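Local coordinates for NS2 (Infectious salmon anemia virus, PDB 5WCO), which probably serves as the viral matrix protein, polymerising with itself and associating with the membrane to form a protein layer beneath the envelope, at residues 146-149 against 150-153; 125-128 against 129-133; 40-43 against 44-48; 95-98 against 99-103; 117-120 against 121-124. All blocks are in the same frame, centred on the assembly; numbering follows the deposited sequence.

Interaction 1: 146-149 against 150-153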
loop_
_atom_site.group_PDB
_atom_site.type_symbol
_atom_site.label_atom_id
_atom_site.label_comp_id
_atom_site.label_asym_id
_atom_site.label_seq_id
_atom_site.Cartn_x
_atom_site.Cartn_y
_atom_site.Cartn_z
ATOM N N ALA A 146 16.768 4.680 5.068
ATOM C CA ALA A 146 17.822 3.872 5.682
ATOM C C ALA A 146 17.992 2.587 4.901
ATOM O O ALA A 146 19.082 2.024 4.858
ATOM C CB ALA A 146 17.513 3.569 7.131
ATOM N N MET A 147 16.910 2.134 4.275
ATOM C CA MET A 147 16.927 0.872 3.546
ATOM C C MET A 147 17.690 1.013 2.240
ATOM O O MET A 147 18.512 0.158 1.874
ATOM C CB MET A 147 15.506 0.404 3.275
ATOM C CG MET A 147 15.425 -0.794 2.350
ATOM S SD MET A 147 13.711 -1.134 1.906
ATOM C CE MET A 147 12.937 -1.092 3.550
ATOM N N VAL A 148 17.407 2.108 1.543
ATOM C CA VAL A 148 18.054 2.415 0.279
ATOM C C VAL A 148 19.507 2.826 0.526
ATOM O O VAL A 148 20.379 2.631 -0.326
ATOM C CB VAL A 148 17.268 3.493 -0.475
ATOM C CG1 VAL A 148 17.974 3.872 -1.757
ATOM C CG2 VAL A 148 15.849 2.986 -0.772
ATOM N N TYR A 149 19.761 3.363 1.716
ATOM C CA TYR A 149 21.117 3.644 2.176
ATOM C C TYR A 149 21.984 2.391 2.381
ATOM O O TYR A 149 23.157 2.371 2.001
ATOM C CB TYR A 149 21.069 4.430 3.479
ATOM C CG TYR A 149 22.416 4.638 4.108
ATOM C CD1 TYR A 149 23.295 5.599 3.610
ATOM C CD2 TYR A 149 22.815 3.881 5.208
ATOM C CE1 TYR A 149 24.540 5.805 4.193
ATOM C CE2 TYR A 149 24.059 4.083 5.800
ATOM C CZ TYR A 149 24.911 5.049 5.285
ATOM O OH TYR A 149 26.135 5.254 5.855
ATOM N N GLY A 150 21.419 1.357 2.992
ATOM C CA GLY A 150 22.137 0.110 3.195
ATOM C C GLY A 150 22.321 -0.696 1.914
ATOM O O GLY A 150 22.565 -1.904 1.951
ATOM N N MET A 151 22.213 -0.027 0.772
ATOM C CA MET A 151 22.345 -0.689 -0.512
ATOM C C MET A 151 23.576 -0.199 -1.272
ATOM O O MET A 151 23.732 -0.501 -2.449
ATOM C CB MET A 151 21.097 -0.432 -1.362
ATOM C CG MET A 151 19.786 -0.913 -0.764
ATOM S SD MET A 151 18.403 -0.576 -1.895
ATOM C CE MET A 151 17.461 -2.102 -1.752
ATOM N N ILE A 152 24.449 0.559 -0.612
ATOM C CA ILE A 152 25.549 1.212 -1.328
ATOM C C ILE A 152 26.985 0.908 -0.805
ATOM O O ILE A 152 27.970 1.212 -1.479
ATOM C CB ILE A 152 25.277 2.746 -1.517
ATOM C CG1 ILE A 152 23.918 2.984 -2.171
ATOM C CG2 ILE A 152 26.320 3.413 -2.389
ATOM C CD1 ILE A 152 23.680 4.440 -2.542
ATOM N N SER A 153 27.128 0.298 0.368
ATOM C CA SER A 153 28.466 -0.183 0.769
ATOM C C SER A 153 28.681 -1.654 0.423
ATOM O O SER A 153 29.803 -2.043 0.092
ATOM C CB SER A 153 28.786 0.070 2.247
ATOM O OG SER A 153 30.146 -0.238 2.529
#

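Interaction 2: 125-128 against 129-133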
loop_
_atom_site.group_PDB
_atom_site.type_symbol
_atom_site.label_atom_id
_atom_site.label_comp_id
_atom_site.label_asym_id
_atom_site.label_seq_id
_atom_site.Cartn_x
_atom_site.Cartn_y
_atom_site.Cartn_z
ATOM N N ILE A 125 -14.125 -2.300 -6.011
ATOM C CA ILE A 125 -13.354 -2.386 -4.770
ATOM C C ILE A 125 -11.871 -2.605 -5.060
ATOM O O ILE A 125 -11.010 -1.940 -4.484
ATOM C CB ILE A 125 -13.862 -3.523 -3.855
ATOM C CG1 ILE A 125 -15.344 -3.321 -3.516
ATOM C CG2 ILE A 125 -12.986 -3.623 -2.614
ATOM C CD1 ILE A 125 -15.636 -2.046 -2.730
ATOM N N ARG A 126 -11.598 -3.539 -5.971
ATOM C CA ARG A 126 -10.234 -3.839 -6.415
ATOM C C ARG A 126 -9.571 -2.582 -6.945
ATOM O O ARG A 126 -8.474 -2.214 -6.516
ATOM C CB ARG A 126 -10.267 -4.927 -7.475
ATOM C CG ARG A 126 -8.965 -5.136 -8.214
ATOM C CD ARG A 126 -8.702 -6.630 -8.382
ATOM N NE ARG A 126 -9.913 -7.357 -8.747
ATOM C CZ ARG A 126 -10.083 -8.657 -8.561
ATOM N NH1 ARG A 126 -9.108 -9.374 -8.002
ATOM N NH2 ARG A 126 -11.228 -9.227 -8.926
ATOM N N ASN A 127 -10.270 -1.898 -7.844
ATOM C CA ASN A 127 -9.769 -0.655 -8.401
ATOM C C ASN A 127 -9.581 0.412 -7.320
ATOM O O ASN A 127 -8.609 1.188 -7.337
ATOM C CB ASN A 127 -10.675 -0.183 -9.545
ATOM C CG ASN A 127 -10.751 1.316 -9.649
ATOM O OD1 ASN A 127 -9.820 1.968 -10.155
ATOM N ND2 ASN A 127 -11.871 1.890 -9.168
ATOM N N TRP A 128 -10.492 0.427 -6.352
ATOM C CA TRP A 128 -10.409 1.385 -5.260
ATOM C C TRP A 128 -9.170 1.111 -4.402
ATOM O O TRP A 128 -8.401 2.025 -4.080
ATOM C CB TRP A 128 -11.675 1.329 -4.402
ATOM C CG TRP A 128 -11.661 2.325 -3.297
ATOM C CD1 TRP A 128 -12.034 3.617 -3.371
ATOM C CD2 TRP A 128 -11.233 2.100 -1.952
ATOM N NE1 TRP A 128 -11.869 4.231 -2.158
ATOM C CE2 TRP A 128 -11.377 3.319 -1.262
ATOM C CE3 TRP A 128 -10.736 0.994 -1.262
ATOM C CZ2 TRP A 128 -11.061 3.462 0.087
ATOM C CZ3 TRP A 128 -10.406 1.132 0.082
ATOM C CH2 TRP A 128 -10.575 2.358 0.741
ATOM N N LEU A 129 -8.994 -0.162 -4.041
ATOM C CA LEU A 129 -7.819 -0.606 -3.299
ATOM C C LEU A 129 -6.521 -0.210 -4.009
ATOM O O LEU A 129 -5.603 0.322 -3.388
ATOM C CB LEU A 129 -7.879 -2.123 -3.064
ATOM C CG LEU A 129 -8.790 -2.514 -1.900
ATOM C CD1 LEU A 129 -8.964 -4.022 -1.794
ATOM C CD2 LEU A 129 -8.281 -1.920 -0.575
ATOM N N LYS A 130 -6.476 -0.443 -5.320
ATOM C CA LYS A 130 -5.258 -0.265 -6.111
ATOM C C LYS A 130 -4.882 1.192 -6.380
ATOM O O LYS A 130 -3.702 1.501 -6.529
ATOM C CB LYS A 130 -5.380 -1.008 -7.441
ATOM C CG LYS A 130 -4.088 -1.104 -8.218
ATOM C CD LYS A 130 -4.339 -1.033 -9.703
ATOM C CE LYS A 130 -3.190 -1.631 -10.487
ATOM N NZ LYS A 130 -3.240 -3.123 -10.456
ATOM N N GLU A 131 -5.858 2.096 -6.432
ATOM C CA GLU A 131 -5.546 3.450 -6.899
ATOM C C GLU A 131 -6.105 4.647 -6.121
ATOM O O GLU A 131 -5.988 5.776 -6.580
ATOM C CB GLU A 131 -5.829 3.568 -8.414
ATOM C CG GLU A 131 -4.574 3.248 -9.268
ATOM C CD GLU A 131 -4.876 2.731 -10.672
ATOM O OE1 GLU A 131 -5.875 3.176 -11.278
ATOM O OE2 GLU A 131 -4.093 1.884 -11.170
ATOM N N GLU A 132 -6.675 4.411 -4.941
ATOM C CA GLU A 132 -7.310 5.482 -4.165
ATOM C C GLU A 132 -7.272 5.271 -2.649
ATOM O O GLU A 132 -7.623 6.172 -1.885
ATOM C CB GLU A 132 -8.768 5.697 -4.620
ATOM C CG GLU A 132 -8.974 6.803 -5.680
ATOM C CD GLU A 132 -8.956 8.216 -5.094
ATOM O OE1 GLU A 132 -8.780 8.353 -3.857
ATOM O OE2 GLU A 132 -9.122 9.189 -5.870
ATOM N N SER A 133 -6.854 4.089 -2.209
ATOM C CA SER A 133 -6.878 3.768 -0.782
ATOM C C SER A 133 -5.588 4.215 -0.096
ATOM O O SER A 133 -5.514 4.250 1.139
ATOM C CB SER A 133 -7.057 2.270 -0.567
ATOM O OG SER A 133 -5.898 1.561 -0.986
#

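Interaction 3: 40-43 against 44-48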
loop_
_atom_site.group_PDB
_atom_site.type_symbol
_atom_site.label_atom_id
_atom_site.label_comp_id
_atom_site.label_asym_id
_atom_site.label_seq_id
_atom_site.Cartn_x
_atom_site.Cartn_y
_atom_site.Cartn_z
ATOM N N LYS A 40 -3.659 -16.629 4.246
ATOM C CA LYS A 40 -5.056 -17.048 4.366
ATOM C C LYS A 40 -5.965 -15.853 4.627
ATOM O O LYS A 40 -5.554 -14.879 5.297
ATOM C CB LYS A 40 -5.241 -18.142 5.429
ATOM C CG LYS A 40 -5.157 -19.555 4.868
ATOM C CD LYS A 40 -5.120 -20.586 6.003
ATOM C CE LYS A 40 -3.815 -20.512 6.804
ATOM N NZ LYS A 40 -3.763 -21.442 7.982
ATOM N N PRO A 41 -7.197 -15.917 4.074
ATOM C CA PRO A 41 -8.207 -14.846 4.108
ATOM C C PRO A 41 -8.422 -14.210 5.482
ATOM O O PRO A 41 -8.292 -12.974 5.589
ATOM C CB PRO A 41 -9.464 -15.552 3.606
ATOM C CG PRO A 41 -8.917 -16.539 2.587
ATOM C CD PRO A 41 -7.595 -17.014 3.168
ATOM N N ARG A 42 -8.717 -15.018 6.503
ATOM C CA ARG A 42 -8.904 -14.493 7.867
ATOM C C ARG A 42 -7.612 -13.934 8.452
ATOM O O ARG A 42 -7.634 -12.959 9.218
ATOM C CB ARG A 42 -9.484 -15.555 8.818
ATOM C CG ARG A 42 -10.834 -16.125 8.396
ATOM C CD ARG A 42 -11.265 -17.324 9.229
ATOM N NE ARG A 42 -12.505 -17.909 8.700
ATOM C CZ ARG A 42 -13.730 -17.518 9.046
ATOM N NH1 ARG A 42 -13.891 -16.535 9.931
ATOM N NH2 ARG A 42 -14.793 -18.105 8.506
ATOM N N GLU A 43 -6.484 -14.549 8.107
ATOM C CA GLU A 43 -5.203 -14.095 8.660
ATOM C C GLU A 43 -4.862 -12.705 8.152
ATOM O O GLU A 43 -4.447 -11.835 8.931
ATOM C CB GLU A 43 -4.075 -15.095 8.390
ATOM C CG GLU A 43 -4.129 -16.309 9.307
ATOM C CD GLU A 43 -4.190 -15.926 10.795
ATOM O OE1 GLU A 43 -3.495 -14.958 11.215
ATOM O OE2 GLU A 43 -4.933 -16.599 11.545
ATOM N N LEU A 44 -5.074 -12.498 6.851
ATOM C CA LEU A 44 -4.975 -11.164 6.272
ATOM C C LEU A 44 -5.840 -10.167 7.032
ATOM O O LEU A 44 -5.390 -9.066 7.317
ATOM C CB LEU A 44 -5.408 -11.187 4.821
ATOM C CG LEU A 44 -4.555 -12.041 3.921
ATOM C CD1 LEU A 44 -5.238 -12.212 2.561
ATOM C CD2 LEU A 44 -3.212 -11.376 3.787
ATOM N N ILE A 45 -7.077 -10.547 7.359
ATOM C CA ILE A 45 -7.962 -9.628 8.082
ATOM C C ILE A 45 -7.448 -9.358 9.495
ATOM O O ILE A 45 -7.362 -8.200 9.917
ATOM C CB ILE A 45 -9.460 -10.097 8.131
ATOM C CG1 ILE A 45 -9.957 -10.556 6.750
ATOM C CG2 ILE A 45 -10.346 -8.976 8.658
ATOM C CD1 ILE A 45 -10.048 -9.418 5.717
ATOM N N ARG A 46 -7.106 -10.414 10.232
ATOM C CA ARG A 46 -6.538 -10.219 11.573
ATOM C C ARG A 46 -5.258 -9.406 11.521
ATOM O O ARG A 46 -5.011 -8.574 12.399
ATOM C CB ARG A 46 -6.302 -11.543 12.294
ATOM C CG ARG A 46 -7.588 -12.262 12.667
ATOM C CD ARG A 46 -7.342 -13.731 12.850
ATOM N NE ARG A 46 -8.594 -14.457 12.911
ATOM C CZ ARG A 46 -8.696 -15.779 12.931
ATOM N NH1 ARG A 46 -7.609 -16.537 12.894
ATOM N NH2 ARG A 46 -9.895 -16.346 12.981
ATOM N N HIS A 47 -4.461 -9.620 10.477
ATOM C CA HIS A 47 -3.232 -8.861 10.341
ATOM C C HIS A 47 -3.454 -7.369 10.136
ATOM O O HIS A 47 -2.868 -6.571 10.857
ATOM C CB HIS A 47 -2.322 -9.381 9.237
ATOM C CG HIS A 47 -1.083 -8.557 9.081
ATOM N ND1 HIS A 47 0.012 -8.698 9.909
ATOM C CD2 HIS A 47 -0.789 -7.542 8.233
ATOM C CE1 HIS A 47 0.939 -7.821 9.561
ATOM N NE2 HIS A 47 0.478 -7.107 8.550
ATOM N N ALA A 48 -4.278 -6.976 9.164
ATOM C CA ALA A 48 -4.467 -5.540 8.901
ATOM C C ALA A 48 -5.144 -4.801 10.065
ATOM O O ALA A 48 -4.820 -3.638 10.352
ATOM C CB ALA A 48 -5.213 -5.304 7.603
#

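Interaction 4: 95-98 against 99-103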
loop_
_atom_site.group_PDB
_atom_site.type_symbol
_atom_site.label_atom_id
_atom_site.label_comp_id
_atom_site.label_asym_id
_atom_site.label_seq_id
_atom_site.Cartn_x
_atom_site.Cartn_y
_atom_site.Cartn_z
ATOM N N ASN A 95 -21.960 5.456 -3.153
ATOM C CA ASN A 95 -22.393 6.586 -2.337
ATOM C C ASN A 95 -22.188 6.304 -0.857
ATOM O O ASN A 95 -21.859 7.201 -0.094
ATOM C CB ASN A 95 -23.854 6.973 -2.631
ATOM C CG ASN A 95 -24.059 7.423 -4.069
ATOM O OD1 ASN A 95 -23.200 8.097 -4.649
ATOM N ND2 ASN A 95 -25.189 7.029 -4.664
ATOM N N GLY A 96 -22.377 5.051 -0.454
ATOM C CA GLY A 96 -22.162 4.670 0.917
ATOM C C GLY A 96 -20.706 4.838 1.320
ATOM O O GLY A 96 -20.405 5.110 2.473
ATOM N N MET A 97 -19.803 4.703 0.357
ATOM C CA MET A 97 -18.381 4.883 0.587
ATOM C C MET A 97 -17.953 6.362 0.677
ATOM O O MET A 97 -16.772 6.654 0.816
ATOM C CB MET A 97 -17.563 4.133 -0.481
ATOM C CG MET A 97 -17.463 2.642 -0.196
ATOM S SD MET A 97 -16.554 1.727 -1.445
ATOM C CE MET A 97 -14.828 2.210 -1.150
ATOM N N ILE A 98 -18.899 7.299 0.618
ATOM C CA ILE A 98 -18.532 8.695 0.850
ATOM C C ILE A 98 -18.230 9.019 2.335
ATOM O O ILE A 98 -17.146 9.539 2.676
ATOM C CB ILE A 98 -19.589 9.657 0.310
ATOM C CG1 ILE A 98 -19.770 9.421 -1.187
ATOM C CG2 ILE A 98 -19.181 11.101 0.552
ATOM C CD1 ILE A 98 -20.768 10.317 -1.821
ATOM N N SER A 99 -19.184 8.707 3.204
ATOM C CA SER A 99 -19.086 9.054 4.618
ATOM C C SER A 99 -19.357 7.860 5.508
ATOM O O SER A 99 -19.209 7.944 6.731
ATOM C CB SER A 99 -20.080 10.161 4.972
ATOM O OG SER A 99 -19.826 11.330 4.215
ATOM N N ARG A 100 -19.772 6.754 4.896
ATOM C CA ARG A 100 -20.139 5.564 5.651
ATOM C C ARG A 100 -19.487 4.307 5.079
ATOM O O ARG A 100 -20.088 3.237 5.095
ATOM C CB ARG A 100 -21.668 5.398 5.698
ATOM C CG ARG A 100 -22.462 6.709 5.721
ATOM C CD ARG A 100 -22.972 7.115 4.296
ATOM N NE ARG A 100 -24.073 6.251 3.829
ATOM C CZ ARG A 100 -24.828 6.472 2.749
ATOM N NH1 ARG A 100 -25.787 5.610 2.428
ATOM N NH2 ARG A 100 -24.634 7.546 1.989
ATOM N N ALA A 101 -18.266 4.436 4.574
ATOM C CA ALA A 101 -17.627 3.325 3.888
ATOM C C ALA A 101 -17.649 1.992 4.660
ATOM O O ALA A 101 -18.090 0.959 4.128
ATOM C CB ALA A 101 -16.215 3.692 3.475
ATOM N N THR A 102 -17.208 2.024 5.912
ATOM C CA THR A 102 -17.112 0.805 6.708
ATOM C C THR A 102 -18.446 0.108 6.820
ATOM O O THR A 102 -18.530 -1.098 6.607
ATOM C CB THR A 102 -16.575 1.063 8.134
ATOM O OG1 THR A 102 -17.000 2.351 8.582
ATOM C CG2 THR A 102 -15.092 1.030 8.136
ATOM N N MET A 103 -19.490 0.855 7.176
ATOM C CA MET A 103 -20.802 0.232 7.300
ATOM C C MET A 103 -21.295 -0.346 5.966
ATOM O O MET A 103 -21.797 -1.476 5.911
ATOM C CB MET A 103 -21.838 1.191 7.903
ATOM C CG MET A 103 -23.220 0.547 8.103
ATOM S SD MET A 103 -23.238 -0.978 9.085
ATOM C CE MET A 103 -23.646 -0.300 10.699
#

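Interaction 5: 117-120 against 121-124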
loop_
_atom_site.group_PDB
_atom_site.type_symbol
_atom_site.label_atom_id
_atom_site.label_comp_id
_atom_site.label_asym_id
_atom_site.label_seq_id
_atom_site.Cartn_x
_atom_site.Cartn_y
_atom_site.Cartn_z
ATOM N N MET A 117 -23.614 -7.963 -10.833
ATOM C CA MET A 117 -23.476 -6.868 -9.896
ATOM C C MET A 117 -22.282 -7.148 -8.986
ATOM O O MET A 117 -21.503 -6.248 -8.673
ATOM C CB MET A 117 -24.742 -6.699 -9.065
ATOM C CG MET A 117 -24.815 -5.348 -8.380
ATOM S SD MET A 117 -24.700 -3.940 -9.532
ATOM C CE MET A 117 -26.449 -3.572 -9.790
ATOM N N ALA A 118 -22.147 -8.413 -8.592
ATOM C CA ALA A 118 -21.014 -8.874 -7.806
ATOM C C ALA A 118 -19.703 -8.569 -8.522
ATOM O O ALA A 118 -18.751 -8.077 -7.907
ATOM C CB ALA A 118 -21.132 -10.364 -7.516
ATOM N N THR A 119 -19.677 -8.839 -9.824
ATOM C CA THR A 119 -18.534 -8.521 -10.686
ATOM C C THR A 119 -18.200 -7.013 -10.736
ATOM O O THR A 119 -17.036 -6.632 -10.713
ATOM C CB THR A 119 -18.773 -9.061 -12.126
ATOM O OG1 THR A 119 -18.672 -10.491 -12.128
ATOM C CG2 THR A 119 -17.767 -8.481 -13.129
ATOM N N LEU A 120 -19.222 -6.165 -10.801
ATOM C CA LEU A 120 -19.040 -4.713 -10.896
ATOM C C LEU A 120 -18.527 -4.147 -9.574
ATOM O O LEU A 120 -17.736 -3.188 -9.540
ATOM C CB LEU A 120 -20.369 -4.024 -11.285
ATOM C CG LEU A 120 -20.808 -4.171 -12.751
ATOM C CD1 LEU A 120 -22.245 -3.732 -12.927
ATOM C CD2 LEU A 120 -19.905 -3.376 -13.689
ATOM N N MET A 121 -19.011 -4.743 -8.490
ATOM C CA MET A 121 -18.646 -4.333 -7.159
ATOM C C MET A 121 -17.224 -4.794 -6.913
ATOM O O MET A 121 -16.422 -4.058 -6.356
ATOM C CB MET A 121 -19.609 -4.910 -6.120
ATOM C CG MET A 121 -20.968 -4.215 -6.082
ATOM S SD MET A 121 -21.852 -4.691 -4.580
ATOM C CE MET A 121 -23.425 -3.873 -4.823
ATOM N N ARG A 122 -16.915 -6.000 -7.372
ATOM C CA ARG A 122 -15.584 -6.569 -7.244
ATOM C C ARG A 122 -14.537 -5.650 -7.912
ATOM O O ARG A 122 -13.588 -5.166 -7.263
ATOM C CB ARG A 122 -15.570 -7.985 -7.853
ATOM C CG ARG A 122 -14.208 -8.677 -7.870
ATOM C CD ARG A 122 -14.258 -10.019 -8.588
ATOM N NE ARG A 122 -14.998 -11.037 -7.843
ATOM C CZ ARG A 122 -16.118 -11.622 -8.270
ATOM N NH1 ARG A 122 -16.657 -11.299 -9.448
ATOM N NH2 ARG A 122 -16.705 -12.538 -7.509
ATOM N N ASP A 123 -14.736 -5.393 -9.201
ATOM C CA ASP A 123 -13.855 -4.505 -9.944
ATOM C C ASP A 123 -13.815 -3.103 -9.343
ATOM O O ASP A 123 -12.788 -2.442 -9.387
ATOM C CB ASP A 123 -14.262 -4.455 -11.416
ATOM C CG ASP A 123 -14.233 -5.817 -12.065
ATOM O OD1 ASP A 123 -13.418 -6.670 -11.626
ATOM O OD2 ASP A 123 -15.029 -6.027 -13.015
ATOM N N HIS A 124 -14.923 -2.646 -8.771
ATOM C CA HIS A 124 -14.889 -1.345 -8.106
ATOM C C HIS A 124 -13.936 -1.334 -6.910
ATOM O O HIS A 124 -13.062 -0.466 -6.810
ATOM C CB HIS A 124 -16.265 -0.895 -7.632
ATOM C CG HIS A 124 -16.257 0.488 -7.066
ATOM N ND1 HIS A 124 -16.128 1.612 -7.852
ATOM C CD2 HIS A 124 -16.312 0.925 -5.784
ATOM C CE1 HIS A 124 -16.124 2.687 -7.086
ATOM N NE2 HIS A 124 -16.236 2.298 -5.828
#

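Interaction 1: 146-149 against 150-153
Met-151 folds back over the last turn of helix 142-149, its thioether running past the backbone of Met-147 and Val-148. CG leaves beside the backbone N of its own residue (chi1 -60°), and the next bond is extended. SD therefore comes to rest 3.7 Å from CA of Val-148, while CE turns off at the bend in the third torsion. The Val-148 side chain itself faces the other way, and its CB is 4.5 Å from Met-151 SD, so this is a loose apolar touch along one flank.

Tyr-149 leaves from another side of the turn. With CG swung beside the carbonyl carbon (chi1 174°), the base of its ring passes close to the peptide that follows, CG lying 3.6 Å from N of Gly-150. Tyr-149 directs its beta carbon away from 150-153, and Lys-167 of helix 163-178 makes a cation-pi contact with the ring. Ile-152 aims its beta carbon back at the helix end, and CG1 approaches Val-148 O at 4.0 Å. Its own side chain also packs on Leu-163, whereas Val-148 rests on Leu-211 and Leu-215 of helix 205-215.

The backbone holds these groups in place. Gly-150 N donates to Ala-146 O at 3.1 Å and completes the final helical bond. Two weak three-residue bonds follow, from Met-151 N to Val-148 O and from Ile-152 N to Tyr-149 O. No left-handed residue closes the helix: this is a helix C-terminus that runs out through consecutive turns rather than a Schellman motif.

Interaction 2: 125-128 against 129-133
Trp-128 and Ser-133 meet where helix 115-131 runs out, the serine CB sitting over one face of the six-membered ring. It lies 3.8 Å from the centroid, a CH-pi contact displaced toward the rim. A first torsion close to 180° (chi1 -178°) carries the indole to this position, and Leu-129 CD2 also touches its CZ3 at 3.8 Å. One turn back, Leu-129 CD1 meets Ile-125 CG2 at 4.1 Å. Helices 55-66 and 90-99 pack against this apolar side, with Val-57 against Leu-129 and Met-97 against both Ile-125 and Trp-128. Arg-126 reaches helix 23-30, with a salt bridge to Glu-23 and a cation-pi contact with Trp-26.

The other side is loose. Asn-127, Glu-131 and Glu-132 lie at the surface, and the backbone bonds made by N of Glu-131 and of Glu-132 are weak, in contrast to the nearly straight one from Leu-129 N to Ile-125 O (171°).

Ser-133 OG donates to Leu-129 O at 2.7 Å and is also hydrogen-bonded to Cys-135 N. A buried hydroxyl thus takes over where the regular backbone bonds fade, while its CB lies against the indole face.

Interaction 3: 40-43 against 44-48
Charge comes first: Glu-43 and Arg-46, one turn apart on helix 41-50, form a salt bridge with OE2 3.0 Å from NH1. The carboxylate stands steeply to the guanidinium, their planes 78° apart, and OE2 arrives at the guanidinium edge, near its plane. The hydrogen bond is weak and bent. A kink at the second torsion of Glu-43 (chi2 -53°) curls the acid back toward the arginine. Arg-46 NH2 has another partner in Glu-76 OE2, which also receives Arg-42 NH1. The two arginines therefore converge on one carboxylate, which probably offsets their like charges.

Van der Waals contact joins the same two arginines: CB of Arg-42 lies over the centre of the Arg-46 guanidinium face, 4.2 Å from CZ, and Arg-42 CD approaches NH2 at 4.1 Å. Both chains are extended from CG to NE and run obliquely to each other. Leu-44 and Ile-45 turn to the buried side, where Leu-44 meets Ser-24 and Gln-28 of helix 23-30, and Ile-45 meets Leu-65 and Phe-77.

Backbone bonds form the third group. Leu-44 N donates to Lys-40 O at 2.9 Å, Arg-46 N to Arg-42 O at 2.8 Å, and His-47 N to Glu-43 O at 2.7 Å, with Ile-45 N to Pro-41 O completing the run. Lys-40 holds the N-cap position through its main chain, and Pro-41, which has no amide hydrogen to offer, occupies the first turn. The whole is the N-terminal start of an amphipathic helix, with charged residues along one side, the Glu-43 to Arg-46 pair among them, and aliphatic residues turned inward.

Interaction 4: 95-98 against 99-103
Arg-100 curls back over Gly-96 at a helix-to-helix corner, the junction of helix 90-99 and helix 101-110, with Arg-100 at the N-cap position of the second. Its guanidinium lies flat over the glycine, CZ 3.7 Å from Gly-96 CA, which sits under the centre of the group. Bends at the second and third torsions (chi2 97°, chi3 72°) fold the chain back so that the guanidinium comes over Gly-96 CA. On the inner side of the corner, Ala-101 CB meets Met-97 CG at 4.0 Å, so the start of the second helix packs directly on the first.

The next shell lies against both sides. Met-97 also touches Thr-104 and Leu-105 of helix 101-110. Ala-101 rests on Glu-56 of helix 55-66, and its carbonyl oxygen is hydrogen-bonded to Thr-104 OG1. Thr-102, one step further on, packs against Pro-55 and Tyr-59 of helix 55-66.

Ile-98 and Ser-99 lie at the surface. Here the branch CG2 of Ile-98 approaches the hydroxyl OG of Ser-99 at 3.7 Å.

Interaction 5: 117-120 against 121-124
Met-117 to Met-121, Ala-118 to Arg-122, Thr-119 to Asp-123 and Leu-120 to His-124 are joined by four successive carbonyl-to-amide bonds of a regular alpha-helix, the N-terminal half of helix 115-131. The bond from Asp-123 N to Thr-119 O is 3.0 Å and almost straight at 177°.

On one flank the methionines meet obliquely, Met-117 CG touching Met-121 CE at 4.1 Å. Met-121 is extended to its end, whereas Met-117 is bent in its second and third torsions. Met-121 is the buried member, packed on Leu-93 and Pro-113. His-124 also faces helix 90-99 and lies on Leu-90, Leu-93 and Val-94.

The polar flank is set by Arg-122. A fold at chi3 (-70°) brings the guanidinium back along the helix, one face toward Ala-118 O. NH2 is hydrogen-bonded to Leu-67 O, the main polar partner of this arginine, while NH1 comes within 3.4 Å of Thr-119 OG1, which lies at the guanidinium edge. Thr-119 and Asp-123 point the same way, side by side at the surface, with methyl CG2 of the threonine 3.7 Å from OD2 of the aspartate.

How the interactions relate
Interactions 2 and 5 share helix 115-131: 117-124 is regular, and 125-133 carries the helix on to its C-terminal end, where backbone bonds weaken from Glu-131. Interaction 4 bears on interaction 2, Met-97 CE lying 3.6 Å from Trp-128 CE2, but does not touch interaction 5. Interaction 3 starts another helix of the same N-terminal group; interaction 1 stands apart, about 31 Å between centres from interaction 2. All five are partly buried. Aromatic and aliphatic contacts dominate interaction 2, and charge pairing marks interaction 3. Interaction 5 sets a buried methionine flank against a surface threonine-aspartate flank, its arginine tied to a backbone carbonyl. Interactions 1 and 4 contrast a gradual helix end with a corner.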